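Local coordinates for protein CMP-sialic acid transporter 1 (Zea mays, PDB 6I1R) that probably carries CMP-sialic acid from the cytoplasm into the Golgi in exchange for CMP, which occupies its outward-facing pocket here, at residues K55-R58 with S62-M65; V133-G138 with S265-M270; Y179-M184 with S257-K262. The protein carries 5 engineered substitutions. One frame throughout, in Å; residues are numbered along the deposited sequence.

In the fold
Contacts 2 and 3 are buried and share helix 259-279, whose first turn meets helix 160-186 in contact 3 and whose next turns meet helix 126-143 in contact 2; their centres lie about 17 Å apart. Contact 1 is a surface contact, its centre about 29 Å from the centre of the chain, where the end of helix 37-59 meets the loop that follows it. The chemistry differs accordingly. Contact 3 turns on a buried carboxylate hydrogen-bonded to a helix start, contact 2 on a leucine packed against a serine and a methionine of one helix, and contact 1 on a valine, a cysteine and the flank of a glutamate, with no hydrogen bond between its segments.

Contact 1: residues K55-R58 with S62-M65; sequences KECR and SVRM. Engineered in segment 55-58: R58 (natural residue His). Engineered in segment 62-65: S62 (natural residue Pro), V63 (natural residue Pro).
V63, an engineered residue, sends both its methyls from the loop to the last turn of helix 37-59, where E56 and C57 receive them. The apolar part rests on these branches. CG1 of V63 lies 4.2 Å from SG of C57, while CG2 stands 4.0 Å from the CA of the same cysteine. CG of E56 is likewise 4.0 Å from CG2 of V63. The sulfur of C57 also looks to M65, whose terminal CE is 4.4 Å from SG, at the limit of touch. Methyls meet oxygens too. E56 holds CG anti to its backbone N (chi1 -165°) and runs on extended, which brings OE1 of E56 to 3.4 Å from CG1 of V63; the backbone O of E56 faces CG2 of V63 as well. The polar bonds are made outside the two segments: OE1 of E56 is hydrogen-bonded to OG of S190, and the backbone of R64 pairs with that of S190. Beyond them, E56 touches Y192 and M65 touches W193 on helix 191-216. The hydroxyl of S190 would probably lose this acceptor, and V63 a neighbour on one flank, with an alanine in place of E56. Direct contact between the segments is thus by van der Waals touch alone; polar ties run through S190, and E56 O also bonds to S60 OG.

Contact 2: residues V133-G138 with S265-M270; sequences VLLAVG and STSMAM
L135 reaches from helix 126-143 to helix 259-279, setting both methyls on S267 and one of them, CD1, on M268 as well. CD2 lies 3.7 Å from OG of S267, a contact of carbon with hydroxyl oxygen and not a hydrogen bond. The other branch, CD1, touches both residues, 3.9 Å from CB of S267 and 3.8 Å from CE of M268. With CG of L135 anti to the backbone N (chi1 -174°), the fork is carried straight out from its helix. M268 starts off to one side and bends at chi2 (-54°), which swings its terminal methyl back across the interface to the leucine. The hydroxyl of S267 is engaged within its own helix by a hydrogen bond to V263 O, one turn earlier, and its oxygen can lie against the leucine methyl without needing a partner from helix 126-143. S267 also touches T139, one turn beyond L135 on the same helix. Further out, I109 of helix 108-118 touches both L135 and S267. From helix 287-304, S299 packs on L135 and C296 on M268, and T11 of helix 3-24 also meets M268; helices 108-118, 287-304 and 3-24 thus flank the pair.

Contact 3: residues Y179-M184 with S257-K262; sequences YTEYLM and SDNIVK
E181 crosses from helix 160-186 to the start of helix 259-279 and meets S257, D258 and N259. Its CB lies 3.9 Å from ND2 of N259, the first touch along the chain. CG stands anti to the backbone N (chi1 179°) and the chain stays extended, delivering the carboxylate to the partner helix end. There CD lies 3.6 Å from CA of D258. At the tip, OE1 accepts two bent hydrogen bonds from N259. The backbone N, 2.9 Å away from OE1, comes from the syn side but 32° out of the carboxylate plane; the side-chain ND2 gives a longer bond of 3.3 Å to the anti lone pair of OE1. The carboxylate and amide planes are 34° apart, and ND2 also bonds to G177 O, so the amide meets two points of helix 160-186. At about 11 Å from the bound CMP, the N259 side chain does not itself line the pocket. OE2 lies beside D258 and near S257 O, another acceptor; NZ of K185 has a weak link to each of these two oxygens. D258 is the N-cap, its OD1 accepting from V261 N at 2.9 Å, while OD2 has a long, weak ion pair with R122. The helix start and these weak links would probably offset the like charges of E181 and D258. The motif is an N-capped helix start also gripped by a buried glutamate from helix 160-186, a predicted transmembrane helix, within the DMT-clan nucleotide-sugar transporter fold.

Contact 1: residues K55-R58 with S62-M65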
ATOM      1  N   LYS B  55     -37.238   0.886 -14.244  1.00 69.65           N
ATOM      2  CA  LYS B  55     -38.370   0.519 -13.392  1.00 69.97           C
ATOM      3  C   LYS B  55     -39.324   1.710 -13.231  1.00 70.08           C
ATOM      4  O   LYS B  55     -40.540   1.524 -13.178  1.00 69.88           O
ATOM      5  CB  LYS B  55     -37.863   0.044 -12.026  1.00 71.35           C
ATOM      6  CG  LYS B  55     -38.943  -0.311 -11.012  1.00 71.51           C
ATOM      7  CD  LYS B  55     -38.405  -1.045  -9.801  1.00 71.84           C
ATOM      8  CE  LYS B  55     -39.480  -1.405  -8.798  1.00 72.25           C
ATOM      9  NZ  LYS B  55     -38.949  -2.261  -7.711  1.00 71.77           N
ATOM     10  N   GLU B  56     -38.769   2.918 -13.143  1.00 71.60           N
ATOM     11  CA  GLU B  56     -39.565   4.139 -12.981  1.00 72.28           C
ATOM     12  C   GLU B  56     -40.368   4.419 -14.259  1.00 73.61           C
ATOM     13  O   GLU B  56     -41.510   4.866 -14.182  1.00 74.65           O
ATOM     14  CB  GLU B  56     -38.664   5.330 -12.643  1.00 72.45           C
ATOM     15  CG  GLU B  56     -39.422   6.537 -12.119  1.00 74.19           C
ATOM     16  CD  GLU B  56     -38.572   7.781 -11.929  1.00 75.54           C
ATOM     17  OE1 GLU B  56     -37.852   8.154 -12.876  1.00 75.88           O
ATOM     18  OE2 GLU B  56     -38.634   8.375 -10.834  1.00 77.57           O
ATOM     19  N   CYS B  57     -39.773   4.165 -15.423  1.00 73.33           N
ATOM     20  CA  CYS B  57     -40.449   4.409 -16.699  1.00 73.89           C
ATOM     21  C   CYS B  57     -41.608   3.422 -16.886  1.00 75.46           C
ATOM     22  O   CYS B  57     -42.640   3.766 -17.461  1.00 74.87           O
ATOM     23  CB  CYS B  57     -39.473   4.305 -17.866  1.00 72.29           C
ATOM     24  SG  CYS B  57     -38.203   5.597 -17.848  1.00 67.93           S
ATOM     25  N   ARG B  58     -41.438   2.207 -16.383  1.00 78.78           N
ATOM     26  CA  ARG B  58     -42.428   1.151 -16.585  1.00 82.29           C
ATOM     27  C   ARG B  58     -43.485   1.213 -15.471  1.00 82.81           C
ATOM     28  O   ARG B  58     -44.566   0.645 -15.626  1.00 81.45           O
ATOM     29  CB  ARG B  58     -41.689  -0.183 -16.748  1.00 83.74           C
ATOM     30  CG  ARG B  58     -42.076  -1.316 -15.806  1.00 87.21           C
ATOM     31  CD  ARG B  58     -41.257  -2.555 -16.142  1.00 89.88           C
ATOM     32  NE  ARG B  58     -40.325  -2.241 -17.216  1.00 91.73           N
ATOM     33  CZ  ARG B  58     -40.475  -2.616 -18.481  1.00 93.73           C
ATOM     34  NH1 ARG B  58     -40.289  -1.738 -19.452  1.00 94.87           N
ATOM     35  NH2 ARG B  58     -40.836  -3.854 -18.769  1.00 93.18           N
ATOM     36  N   SER B  62     -45.433   9.558 -15.862  1.00 90.57           N
ATOM     37  CA  SER B  62     -44.598  10.640 -16.390  1.00 89.54           C
ATOM     38  C   SER B  62     -43.222  10.624 -15.712  1.00 88.85           C
ATOM     39  O   SER B  62     -43.126  10.600 -14.484  1.00 89.56           O
ATOM     40  CB  SER B  62     -45.275  11.974 -16.215  1.00 88.79           C
ATOM     41  OG  SER B  62     -46.462  12.044 -16.991  1.00 89.58           O
ATOM     42  N   VAL B  63     -42.170  10.638 -16.528  1.00 87.85           N
ATOM     43  CA  VAL B  63     -40.791  10.655 -16.044  1.00 87.62           C
ATOM     44  C   VAL B  63     -40.056  11.811 -16.734  1.00 87.01           C
ATOM     45  O   VAL B  63     -39.986  11.867 -17.963  1.00 87.18           O
ATOM     46  CB  VAL B  63     -40.096   9.301 -16.294  1.00 89.07           C
ATOM     47  CG1 VAL B  63     -38.601   9.359 -16.014  1.00 88.33           C
ATOM     48  CG2 VAL B  63     -40.747   8.186 -15.491  1.00 89.69           C
ATOM     49  N   ARG B  64     -39.514  12.722 -15.930  1.00 86.69           N
ATOM     50  CA  ARG B  64     -38.861  13.927 -16.437  1.00 85.81           C
ATOM     51  C   ARG B  64     -37.414  13.586 -16.818  1.00 84.52           C
ATOM     52  O   ARG B  64     -36.656  13.070 -15.992  1.00 81.98           O
ATOM     53  CB  ARG B  64     -38.921  15.037 -15.383  1.00 86.24           C
ATOM     54  CG  ARG B  64     -40.326  15.366 -14.893  1.00 86.68           C
ATOM     55  CD  ARG B  64     -41.028  16.403 -15.749  1.00 88.09           C
ATOM     56  NE  ARG B  64     -40.646  17.766 -15.403  1.00 88.63           N
ATOM     57  CZ  ARG B  64     -41.131  18.854 -15.990  1.00 89.76           C
ATOM     58  NH1 ARG B  64     -41.984  18.742 -16.993  1.00 90.09           N
ATOM     59  NH2 ARG B  64     -40.764  20.052 -15.570  1.00 90.35           N
ATOM     60  N   MET B  65     -37.049  13.868 -18.067  1.00 83.13           N
ATOM     61  CA  MET B  65     -35.747  13.482 -18.618  1.00 82.78           C
ATOM     62  C   MET B  65     -35.353  14.464 -19.727  1.00 81.80           C
ATOM     63  O   MET B  65     -35.988  14.501 -20.782  1.00 82.86           O
ATOM     64  CB  MET B  65     -35.792  12.071 -19.212  1.00 84.46           C
ATOM     65  CG  MET B  65     -35.909  10.970 -18.179  1.00 85.46           C
ATOM     66  SD  MET B  65     -35.557   9.335 -18.874  1.00 87.07           S
ATOM     67  CE  MET B  65     -36.929   9.154 -20.011  1.00 88.33           C
TER

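Contact 2: residues V133-G138 with S265-M270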
ATOM      1  N   VAL B 133     -16.982  26.639  10.219  1.00 63.47           N
ATOM      2  CA  VAL B 133     -15.594  26.752  10.666  1.00 63.71           C
ATOM      3  C   VAL B 133     -15.377  25.788  11.838  1.00 63.09           C
ATOM      4  O   VAL B 133     -14.440  24.990  11.822  1.00 62.21           O
ATOM      5  CB  VAL B 133     -15.229  28.203  11.046  1.00 64.83           C
ATOM      6  CG1 VAL B 133     -13.866  28.285  11.721  1.00 65.65           C
ATOM      7  CG2 VAL B 133     -15.277  29.132   9.842  1.00 65.32           C
ATOM      8  N   LEU B 134     -16.253  25.845  12.838  1.00 63.47           N
ATOM      9  CA  LEU B 134     -16.102  24.984  14.013  1.00 63.77           C
ATOM     10  C   LEU B 134     -15.996  23.517  13.590  1.00 63.76           C
ATOM     11  O   LEU B 134     -15.222  22.772  14.185  1.00 66.37           O
ATOM     12  CB  LEU B 134     -17.280  25.172  14.973  1.00 63.97           C
ATOM     13  CG  LEU B 134     -17.047  26.147  16.124  1.00 63.41           C
ATOM     14  CD1 LEU B 134     -18.310  26.276  16.952  1.00 62.58           C
ATOM     15  CD2 LEU B 134     -15.880  25.712  16.998  1.00 63.77           C
ATOM     16  N   LEU B 135     -16.766  23.112  12.581  1.00 63.07           N
ATOM     17  CA  LEU B 135     -16.739  21.723  12.115  1.00 62.82           C
ATOM     18  C   LEU B 135     -15.334  21.379  11.606  1.00 63.51           C
ATOM     19  O   LEU B 135     -14.768  20.354  11.986  1.00 65.89           O
ATOM     20  CB  LEU B 135     -17.784  21.524  11.013  1.00 61.68           C
ATOM     21  CG  LEU B 135     -17.968  20.083  10.538  1.00 62.07           C
ATOM     22  CD1 LEU B 135     -18.585  19.222  11.630  1.00 62.20           C
ATOM     23  CD2 LEU B 135     -18.816  20.030   9.277  1.00 62.94           C
ATOM     24  N   ALA B 136     -14.790  22.241  10.750  1.00 64.15           N
ATOM     25  CA  ALA B 136     -13.452  22.046  10.192  1.00 64.72           C
ATOM     26  C   ALA B 136     -12.411  22.021  11.317  1.00 64.95           C
ATOM     27  O   ALA B 136     -11.506  21.189  11.307  1.00 65.07           O
ATOM     28  CB  ALA B 136     -13.150  23.135   9.191  1.00 65.38           C
ATOM     29  N   VAL B 137     -12.552  22.933  12.275  1.00 65.42           N
ATOM     30  CA  VAL B 137     -11.615  23.027  13.395  1.00 65.94           C
ATOM     31  C   VAL B 137     -11.763  21.782  14.283  1.00 65.63           C
ATOM     32  O   VAL B 137     -10.767  21.250  14.764  1.00 64.68           O
ATOM     33  CB  VAL B 137     -11.826  24.327  14.197  1.00 66.78           C
ATOM     34  CG1 VAL B 137     -11.030  24.328  15.493  1.00 67.47           C
ATOM     35  CG2 VAL B 137     -11.494  25.563  13.375  1.00 66.59           C
ATOM     36  N   GLY B 138     -12.996  21.323  14.489  1.00 66.44           N
ATOM     37  CA  GLY B 138     -13.280  20.200  15.391  1.00 67.77           C
ATOM     38  C   GLY B 138     -12.756  18.875  14.864  1.00 68.06           C
ATOM     39  O   GLY B 138     -12.308  18.024  15.638  1.00 66.94           O
ATOM     40  N   SER B 265     -22.323  14.895   7.478  1.00 70.42           N
ATOM     41  CA  SER B 265     -22.398  13.425   7.523  1.00 71.04           C
ATOM     42  C   SER B 265     -20.993  12.817   7.454  1.00 70.67           C
ATOM     43  O   SER B 265     -20.651  11.942   8.251  1.00 72.59           O
ATOM     44  CB  SER B 265     -23.270  12.884   6.417  1.00 72.35           C
ATOM     45  OG  SER B 265     -24.594  13.385   6.515  1.00 74.70           O
ATOM     46  N   THR B 266     -20.201  13.290   6.493  1.00 70.55           N
ATOM     47  CA  THR B 266     -18.835  12.815   6.252  1.00 69.81           C
ATOM     48  C   THR B 266     -17.964  13.054   7.492  1.00 68.64           C
ATOM     49  O   THR B 266     -17.177  12.192   7.885  1.00 69.08           O
ATOM     50  CB  THR B 266     -18.206  13.526   5.045  1.00 71.30           C
ATOM     51  OG1 THR B 266     -19.247  14.034   4.211  1.00 71.80           O
ATOM     52  CG2 THR B 266     -17.307  12.624   4.229  1.00 72.49           C
ATOM     53  N   SER B 267     -18.106  14.238   8.081  1.00 67.13           N
ATOM     54  CA  SER B 267     -17.319  14.627   9.249  1.00 66.78           C
ATOM     55  C   SER B 267     -17.663  13.727  10.442  1.00 66.08           C
ATOM     56  O   SER B 267     -16.768  13.214  11.112  1.00 63.34           O
ATOM     57  CB  SER B 267     -17.531  16.083   9.580  1.00 66.24           C
ATOM     58  OG  SER B 267     -17.052  16.917   8.534  1.00 64.78           O
ATOM     59  N   MET B 268     -18.958  13.529  10.683  1.00 66.97           N
ATOM     60  CA  MET B 268     -19.426  12.729  11.822  1.00 67.03           C
ATOM     61  C   MET B 268     -19.074  11.250  11.613  1.00 68.39           C
ATOM     62  O   MET B 268     -18.948  10.502  12.585  1.00 70.08           O
ATOM     63  CB  MET B 268     -20.942  12.862  12.010  1.00 65.63           C
ATOM     64  CG  MET B 268     -21.396  14.263  12.383  1.00 64.07           C
ATOM     65  SD  MET B 268     -20.555  14.927  13.838  1.00 63.19           S
ATOM     66  CE  MET B 268     -20.697  16.682  13.510  1.00 63.86           C
ATOM     67  N   ALA B 269     -18.931  10.829  10.358  1.00 68.83           N
ATOM     68  CA  ALA B 269     -18.487   9.468  10.051  1.00 70.29           C
ATOM     69  C   ALA B 269     -17.043   9.274  10.529  1.00 71.92           C
ATOM     70  O   ALA B 269     -16.710   8.256  11.139  1.00 73.07           O
ATOM     71  CB  ALA B 269     -18.611   9.208   8.569  1.00 69.77           C
ATOM     72  N   MET B 270     -16.207  10.270  10.250  1.00 73.78           N
ATOM     73  CA  MET B 270     -14.788  10.243  10.597  1.00 74.61           C
ATOM     74  C   MET B 270     -14.617  10.160  12.120  1.00 73.05           C
ATOM     75  O   MET B 270     -13.677   9.528  12.603  1.00 73.45           O
ATOM     76  CB  MET B 270     -14.083  11.498  10.077  1.00 77.30           C
ATOM     77  CG  MET B 270     -12.570  11.409  10.105  1.00 79.68           C
ATOM     78  SD  MET B 270     -11.804  12.987  10.548  1.00 84.83           S
ATOM     79  CE  MET B 270     -12.159  13.039  12.303  1.00 84.59           C
TER

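Contact 3: residues Y179-M184 with S257-K262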
ATOM      1  N   TYR B 179     -20.689  21.690  -7.779  1.00 59.95           N
ATOM      2  CA  TYR B 179     -21.178  21.692  -9.155  1.00 61.07           C
ATOM      3  C   TYR B 179     -22.210  20.575  -9.349  1.00 60.64           C
ATOM      4  O   TYR B 179     -23.176  20.755 -10.087  1.00 61.00           O
ATOM      5  CB  TYR B 179     -20.048  21.551 -10.177  1.00 62.12           C
ATOM      6  CG  TYR B 179     -20.495  21.884 -11.579  1.00 62.79           C
ATOM      7  CD1 TYR B 179     -20.658  23.202 -11.973  1.00 63.75           C
ATOM      8  CD2 TYR B 179     -20.804  20.891 -12.495  1.00 62.75           C
ATOM      9  CE1 TYR B 179     -21.088  23.529 -13.249  1.00 64.04           C
ATOM     10  CE2 TYR B 179     -21.238  21.200 -13.774  1.00 63.53           C
ATOM     11  CZ  TYR B 179     -21.379  22.524 -14.153  1.00 64.21           C
ATOM     12  OH  TYR B 179     -21.805  22.845 -15.410  1.00 65.44           O
ATOM     13  N   THR B 180     -22.005  19.435  -8.692  1.00 60.26           N
ATOM     14  CA  THR B 180     -22.958  18.325  -8.767  1.00 60.38           C
ATOM     15  C   THR B 180     -24.331  18.804  -8.279  1.00 60.68           C
ATOM     16  O   THR B 180     -25.332  18.634  -8.976  1.00 60.22           O
ATOM     17  CB  THR B 180     -22.449  17.106  -7.986  1.00 60.70           C
ATOM     18  OG1 THR B 180     -21.191  16.723  -8.545  1.00 61.12           O
ATOM     19  CG2 THR B 180     -23.401  15.930  -8.029  1.00 60.85           C
ATOM     20  N   GLU B 181     -24.364  19.419  -7.097  1.00 61.34           N
ATOM     21  CA  GLU B 181     -25.607  19.961  -6.533  1.00 60.87           C
ATOM     22  C   GLU B 181     -26.279  20.883  -7.557  1.00 61.19           C
ATOM     23  O   GLU B 181     -27.493  20.808  -7.767  1.00 60.90           O
ATOM     24  CB  GLU B 181     -25.333  20.722  -5.234  1.00 60.52           C
ATOM     25  CG  GLU B 181     -26.579  21.338  -4.619  1.00 61.47           C
ATOM     26  CD  GLU B 181     -26.486  21.656  -3.137  1.00 62.22           C
ATOM     27  OE1 GLU B 181     -25.391  21.492  -2.561  1.00 63.31           O
ATOM     28  OE2 GLU B 181     -27.508  22.074  -2.560  1.00 61.51           O
ATOM     29  N   TYR B 182     -25.481  21.749  -8.178  1.00 60.26           N
ATOM     30  CA  TYR B 182     -25.983  22.636  -9.224  1.00 60.03           C
ATOM     31  C   TYR B 182     -26.724  21.800 -10.276  1.00 59.95           C
ATOM     32  O   TYR B 182     -27.876  22.093 -10.588  1.00 61.34           O
ATOM     33  CB  TYR B 182     -24.844  23.466  -9.825  1.00 59.94           C
ATOM     34  CG  TYR B 182     -25.130  24.056 -11.183  1.00 59.32           C
ATOM     35  CD1 TYR B 182     -26.054  25.076 -11.340  1.00 59.70           C
ATOM     36  CD2 TYR B 182     -24.472  23.601 -12.314  1.00 59.22           C
ATOM     37  CE1 TYR B 182     -26.322  25.626 -12.584  1.00 59.60           C
ATOM     38  CE2 TYR B 182     -24.727  24.140 -13.565  1.00 59.59           C
ATOM     39  CZ  TYR B 182     -25.657  25.155 -13.701  1.00 59.22           C
ATOM     40  OH  TYR B 182     -25.917  25.691 -14.929  1.00 59.29           O
ATOM     41  N   LEU B 183     -26.079  20.747 -10.776  1.00 58.66           N
ATOM     42  CA  LEU B 183     -26.651  19.926 -11.852  1.00 59.44           C
ATOM     43  C   LEU B 183     -27.980  19.299 -11.406  1.00 61.17           C
ATOM     44  O   LEU B 183     -28.958  19.348 -12.152  1.00 60.99           O
ATOM     45  CB  LEU B 183     -25.651  18.842 -12.273  1.00 58.07           C
ATOM     46  CG  LEU B 183     -24.414  19.324 -13.033  1.00 56.72           C
ATOM     47  CD1 LEU B 183     -23.548  18.146 -13.455  1.00 55.86           C
ATOM     48  CD2 LEU B 183     -24.796  20.157 -14.247  1.00 56.51           C
ATOM     49  N   MET B 184     -28.020  18.714 -10.211  1.00 64.19           N
ATOM     50  CA  MET B 184     -29.242  18.046  -9.737  1.00 66.69           C
ATOM     51  C   MET B 184     -30.381  19.070  -9.641  1.00 67.15           C
ATOM     52  O   MET B 184     -31.501  18.806 -10.083  1.00 64.33           O
ATOM     53  CB  MET B 184     -29.054  17.396  -8.360  1.00 67.87           C
ATOM     54  CG  MET B 184     -27.797  16.556  -8.211  1.00 69.56           C
ATOM     55  SD  MET B 184     -27.456  15.481  -9.625  1.00 73.26           S
ATOM     56  CE  MET B 184     -28.570  14.124  -9.263  1.00 72.49           C
ATOM     57  N   SER B 257     -31.237  17.806  -0.888  1.00 68.03           N
ATOM     58  CA  SER B 257     -30.623  18.428   0.282  1.00 67.08           C
ATOM     59  C   SER B 257     -29.532  19.406  -0.169  1.00 65.67           C
ATOM     60  O   SER B 257     -29.740  20.136  -1.129  1.00 66.34           O
ATOM     61  CB  SER B 257     -30.106  17.382   1.232  1.00 67.62           C
ATOM     62  OG  SER B 257     -29.807  17.962   2.491  1.00 67.26           O
ATOM     63  N   ASP B 258     -28.393  19.436   0.524  1.00 65.21           N
ATOM     64  CA  ASP B 258     -27.300  20.329   0.151  1.00 63.99           C
ATOM     65  C   ASP B 258     -25.961  19.733   0.596  1.00 63.43           C
ATOM     66  O   ASP B 258     -25.918  18.797   1.393  1.00 60.58           O
ATOM     67  CB  ASP B 258     -27.498  21.726   0.745  1.00 62.85           C
ATOM     68  CG  ASP B 258     -27.784  21.732   2.236  1.00 62.06           C
ATOM     69  OD1 ASP B 258     -27.039  21.061   2.978  1.00 60.50           O
ATOM     70  OD2 ASP B 258     -28.746  22.415   2.642  1.00 62.66           O
ATOM     71  N   ASN B 259     -24.884  20.329   0.082  1.00 64.53           N
ATOM     72  CA  ASN B 259     -23.501  19.903   0.339  1.00 65.67           C
ATOM     73  C   ASN B 259     -23.154  19.994   1.828  1.00 65.52           C
ATOM     74  O   ASN B 259     -22.322  19.228   2.313  1.00 66.99           O
ATOM     75  CB  ASN B 259     -22.486  20.745  -0.443  1.00 66.36           C
ATOM     76  CG  ASN B 259     -21.890  20.006  -1.620  1.00 67.28           C
ATOM     77  OD1 ASN B 259     -21.062  19.116  -1.444  1.00 69.91           O
ATOM     78  ND2 ASN B 259     -22.297  20.380  -2.822  1.00 67.46           N
ATOM     79  N   ILE B 260     -23.757  20.937   2.543  1.00 64.52           N
ATOM     80  CA  ILE B 260     -23.378  21.155   3.933  1.00 65.16           C
ATOM     81  C   ILE B 260     -23.895  19.985   4.780  1.00 65.62           C
ATOM     82  O   ILE B 260     -23.208  19.550   5.705  1.00 67.64           O
ATOM     83  CB  ILE B 260     -23.851  22.536   4.433  1.00 65.73           C
ATOM     84  CG1 ILE B 260     -23.169  23.659   3.647  1.00 65.11           C
ATOM     85  CG2 ILE B 260     -23.621  22.674   5.931  1.00 66.28           C
ATOM     86  CD1 ILE B 260     -23.801  25.017   3.818  1.00 65.56           C
ATOM     87  N   VAL B 261     -25.070  19.450   4.451  1.00 65.03           N
ATOM     88  CA  VAL B 261     -25.556  18.232   5.113  1.00 64.64           C
ATOM     89  C   VAL B 261     -24.605  17.073   4.782  1.00 65.05           C
ATOM     90  O   VAL B 261     -24.312  16.244   5.646  1.00 64.67           O
ATOM     91  CB  VAL B 261     -27.013  17.902   4.728  1.00 63.54           C
ATOM     92  CG1 VAL B 261     -27.421  16.506   5.180  1.00 63.57           C
ATOM     93  CG2 VAL B 261     -27.988  18.935   5.271  1.00 63.72           C
ATOM     94  N   LYS B 262     -24.128  17.013   3.540  1.00 65.30           N
ATOM     95  CA  LYS B 262     -23.155  15.993   3.148  1.00 66.72           C
ATOM     96  C   LYS B 262     -21.938  16.080   4.078  1.00 66.40           C
ATOM     97  O   LYS B 262     -21.627  15.114   4.767  1.00 64.58           O
ATOM     98  CB  LYS B 262     -22.748  16.156   1.679  1.00 67.07           C
ATOM     99  CG  LYS B 262     -21.644  15.224   1.187  1.00 67.78           C
ATOM    100  CD  LYS B 262     -21.111  15.632  -0.177  1.00 69.01           C
ATOM    101  CE  LYS B 262     -19.698  15.192  -0.512  1.00 68.51           C
ATOM    102  NZ  LYS B 262     -18.845  14.917   0.670  1.00 68.09           N
TER